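Local atomic coordinates of taurine:2-oxoglutarate aminotransferase (Bifidobacterium kashiwanohense PV20-2, PDB entry 6JIX), a protein that binds pyridoxal 5'-phosphate and, as a class-III aminotransferase, probably moves the amino group of taurine onto 2-oxoglutarate. Residues V30-K35 with W42-K47. Sequence-based numbering, arbitrary orientation.
Sequences VKPIKK and WDYDGK
Trp42 O takes the Lys34 N-H in a nearly straight hydrogen bond (2.9 Å, 170° at the hydrogen), with the CA-H and CG2 methyl of Ile33 packed beside it. One step along, Trp42 N returns the bond to Lys35 O, also at 2.9 Å. Ile33 faces Asp43 as a non-hydrogen-bonded antiparallel pair and Lys35 faces Trp42 as a hydrogen-bonded one; the register slips by one, so Lys34 and Lys35 both lie opposite Trp42, a beta bulge. Beyond the bulge, Lys35 and Trp42 run side by side, the Lys35 CG meeting the indole at CE3.

Much of the side-chain packing rests on Tyr44. Lys34 CB sits 3.5 Å from the ring centroid, almost on the ring normal, a CH-pi contact. The lysine chain, its CG swung opposite the backbone N (chi1 161°), crosses from the centre of the face out to its rim, where CD lies 3.6 Å from Tyr44 CD2. Pro32 supplies its CB to Tyr44 CD1, while its carbonyl O lies at the ring edge, takes a weak bond from Tyr44 N (3.4 Å) and meets the CA-H of Asp43 closely. A water joins Tyr44 OH (2.7 Å) to Ile33 O, tying the phenol end back to the opposite strand.

Asp43 opens a type I turn closed by Gly46 N on Asp43 O. Its OD1 holds the turn, accepting Lys47 N from above the carboxylate plane (3.2 Å) and, weakly, Asp45 N, whereas OD2 ties Asp43 to the following strand 48-51 through the Tyr49 hydroxyl.

The contact belongs to the hairpin of strands 33-37 and 40-43, at one side of a small mixed sheet continued by strand 48-51. Val11 of helix 8-18 packs on Pro32 and Tyr44, while Asn78 of the second subunit bonds to Lys34 O and Tyr86 of that subunit packs on Ile33, setting the hairpin at the dimer interface.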
loop_
_atom_site.group_PDB
_atom_site.type_symbol
_atom_site.label_atom_id
_atom_site.label_comp_id
_atom_site.label_asym_id
_atom_site.label_seq_id
_atom_site.Cartn_x
_atom_site.Cartn_y
_atom_site.Cartn_z
ATOM N N VAL A 30 -23.197 9.984 -6.689
ATOM C CA VAL A 30 -22.057 9.325 -7.332
ATOM C C VAL A 30 -22.480 8.681 -8.654
ATOM O O VAL A 30 -23.569 8.103 -8.771
ATOM C CB VAL A 30 -21.426 8.280 -6.390
ATOM C CG1 VAL A 30 -22.466 7.271 -5.973
ATOM C CG2 VAL A 30 -20.243 7.620 -7.060
ATOM N N LYS A 31 -21.594 8.776 -9.648
ATOM C CA LYS A 31 -21.813 8.135 -10.939
ATOM C C LYS A 31 -21.398 6.667 -10.859
ATOM O O LYS A 31 -20.243 6.378 -10.522
ATOM C CB LYS A 31 -21.024 8.861 -12.024
ATOM C CG LYS A 31 -21.646 8.766 -13.424
ATOM C CD LYS A 31 -21.020 9.737 -14.433
ATOM C CE LYS A 31 -20.821 11.136 -13.853
ATOM N NZ LYS A 31 -22.066 11.958 -13.825
ATOM N N PRO A 32 -22.305 5.709 -11.141
ATOM C CA PRO A 32 -21.914 4.291 -11.141
ATOM C C PRO A 32 -21.386 3.832 -12.497
ATOM O O PRO A 32 -22.016 4.091 -13.527
ATOM C CB PRO A 32 -23.216 3.581 -10.762
ATOM C CG PRO A 32 -24.270 4.441 -11.384
ATOM C CD PRO A 32 -23.748 5.868 -11.396
ATOM N N ILE A 33 -20.211 3.200 -12.512
ATOM C CA ILE A 33 -19.551 2.772 -13.739
ATOM C C ILE A 33 -19.686 1.262 -13.863
ATOM O O ILE A 33 -19.364 0.515 -12.926
ATOM C CB ILE A 33 -18.080 3.211 -13.772
ATOM C CG1 ILE A 33 -18.009 4.734 -13.832
ATOM C CG2 ILE A 33 -17.375 2.635 -14.977
ATOM C CD1 ILE A 33 -18.592 5.333 -15.084
ATOM N N LYS A 34 -20.169 0.821 -15.026
ATOM C CA LYS A 34 -20.550 -0.564 -15.283
ATOM C C LYS A 34 -19.487 -1.339 -16.043
ATOM O O LYS A 34 -19.354 -2.554 -15.836
ATOM C CB LYS A 34 -21.879 -0.593 -16.058
ATOM C CG LYS A 34 -22.226 -1.887 -16.793
ATOM C CD LYS A 34 -23.710 -1.890 -17.165
ATOM C CE LYS A 34 -24.237 -3.287 -17.439
ATOM N NZ LYS A 34 -24.167 -3.557 -18.912
ATOM N N LYS A 35 -18.719 -0.657 -16.896
ATOM C CA LYS A 35 -17.805 -1.315 -17.814
ATOM C C LYS A 35 -16.780 -0.295 -18.294
ATOM O O LYS A 35 -17.055 0.907 -18.341
ATOM C CB LYS A 35 -18.580 -1.945 -18.986
ATOM C CG LYS A 35 -17.753 -2.315 -20.220
ATOM C CD LYS A 35 -17.338 -3.785 -20.210
ATOM C CE LYS A 35 -15.986 -4.000 -20.896
ATOM N NZ LYS A 35 -15.511 -5.419 -20.855
ATOM N N TRP A 42 -18.298 3.403 -19.177
ATOM C CA TRP A 42 -19.729 3.632 -19.329
ATOM C C TRP A 42 -20.428 3.596 -17.983
ATOM O O TRP A 42 -20.161 2.711 -17.161
ATOM C CB TRP A 42 -20.355 2.571 -20.253
ATOM C CG TRP A 42 -19.915 2.686 -21.693
ATOM C CD1 TRP A 42 -20.578 3.317 -22.714
ATOM C CD2 TRP A 42 -18.712 2.161 -22.264
ATOM N NE1 TRP A 42 -19.856 3.221 -23.874
ATOM C CE2 TRP A 42 -18.708 2.515 -23.629
ATOM C CE3 TRP A 42 -17.638 1.421 -21.754
ATOM C CZ2 TRP A 42 -17.670 2.153 -24.490
ATOM C CZ3 TRP A 42 -16.609 1.065 -22.616
ATOM C CH2 TRP A 42 -16.631 1.435 -23.964
ATOM N N ASP A 43 -21.374 4.516 -17.784
ATOM C CA ASP A 43 -22.245 4.425 -16.620
ATOM C C ASP A 43 -23.384 3.451 -16.936
ATOM O O ASP A 43 -23.486 2.923 -18.044
ATOM C CB ASP A 43 -22.760 5.812 -16.208
ATOM C CG ASP A 43 -23.561 6.516 -17.315
ATOM O OD1 ASP A 43 -24.309 5.814 -18.043
ATOM O OD2 ASP A 43 -23.448 7.769 -17.451
ATOM N N TYR A 44 -24.267 3.213 -15.969
ATOM C CA TYR A 44 -25.254 2.164 -16.165
ATOM C C TYR A 44 -26.375 2.566 -17.119
ATOM O O TYR A 44 -27.154 1.695 -17.529
ATOM C CB TYR A 44 -25.824 1.716 -14.822
ATOM C CG TYR A 44 -24.949 0.711 -14.085
ATOM C CD1 TYR A 44 -23.870 1.132 -13.308
ATOM C CD2 TYR A 44 -25.205 -0.653 -14.152
ATOM C CE1 TYR A 44 -23.081 0.215 -12.610
ATOM C CE2 TYR A 44 -24.416 -1.575 -13.469
ATOM C CZ TYR A 44 -23.357 -1.135 -12.695
ATOM O OH TYR A 44 -22.564 -2.034 -12.014
ATOM N N ASP A 45 -26.489 3.850 -17.469
ATOM C CA ASP A 45 -27.404 4.303 -18.518
ATOM C C ASP A 45 -26.819 4.186 -19.927
ATOM O O ASP A 45 -27.519 4.493 -20.900
ATOM C CB ASP A 45 -27.840 5.757 -18.266
ATOM C CG ASP A 45 -28.380 5.976 -16.858
ATOM O OD1 ASP A 45 -29.166 5.129 -16.387
ATOM O OD2 ASP A 45 -28.014 6.990 -16.220
ATOM N N GLY A 46 -25.557 3.797 -20.072
ATOM C CA GLY A 46 -24.990 3.645 -21.386
ATOM C C GLY A 46 -24.245 4.853 -21.918
ATOM O O GLY A 46 -23.700 4.774 -23.032
ATOM N N LYS A 47 -24.240 5.985 -21.202
ATOM C CA LYS A 47 -23.457 7.127 -21.665
ATOM C C LYS A 47 -21.969 6.805 -21.599
ATOM O O LYS A 47 -21.489 6.195 -20.642
ATOM C CB LYS A 47 -23.750 8.396 -20.862
ATOM C CG LYS A 47 -23.301 9.647 -21.634
ATOM C CD LYS A 47 -22.864 10.796 -20.748
ATOM C CE LYS A 47 -22.513 12.016 -21.599
ATOM N NZ LYS A 47 -23.216 13.242 -21.124
HETATM O O HOH W 1 -19.859 -2.067 -11.822
#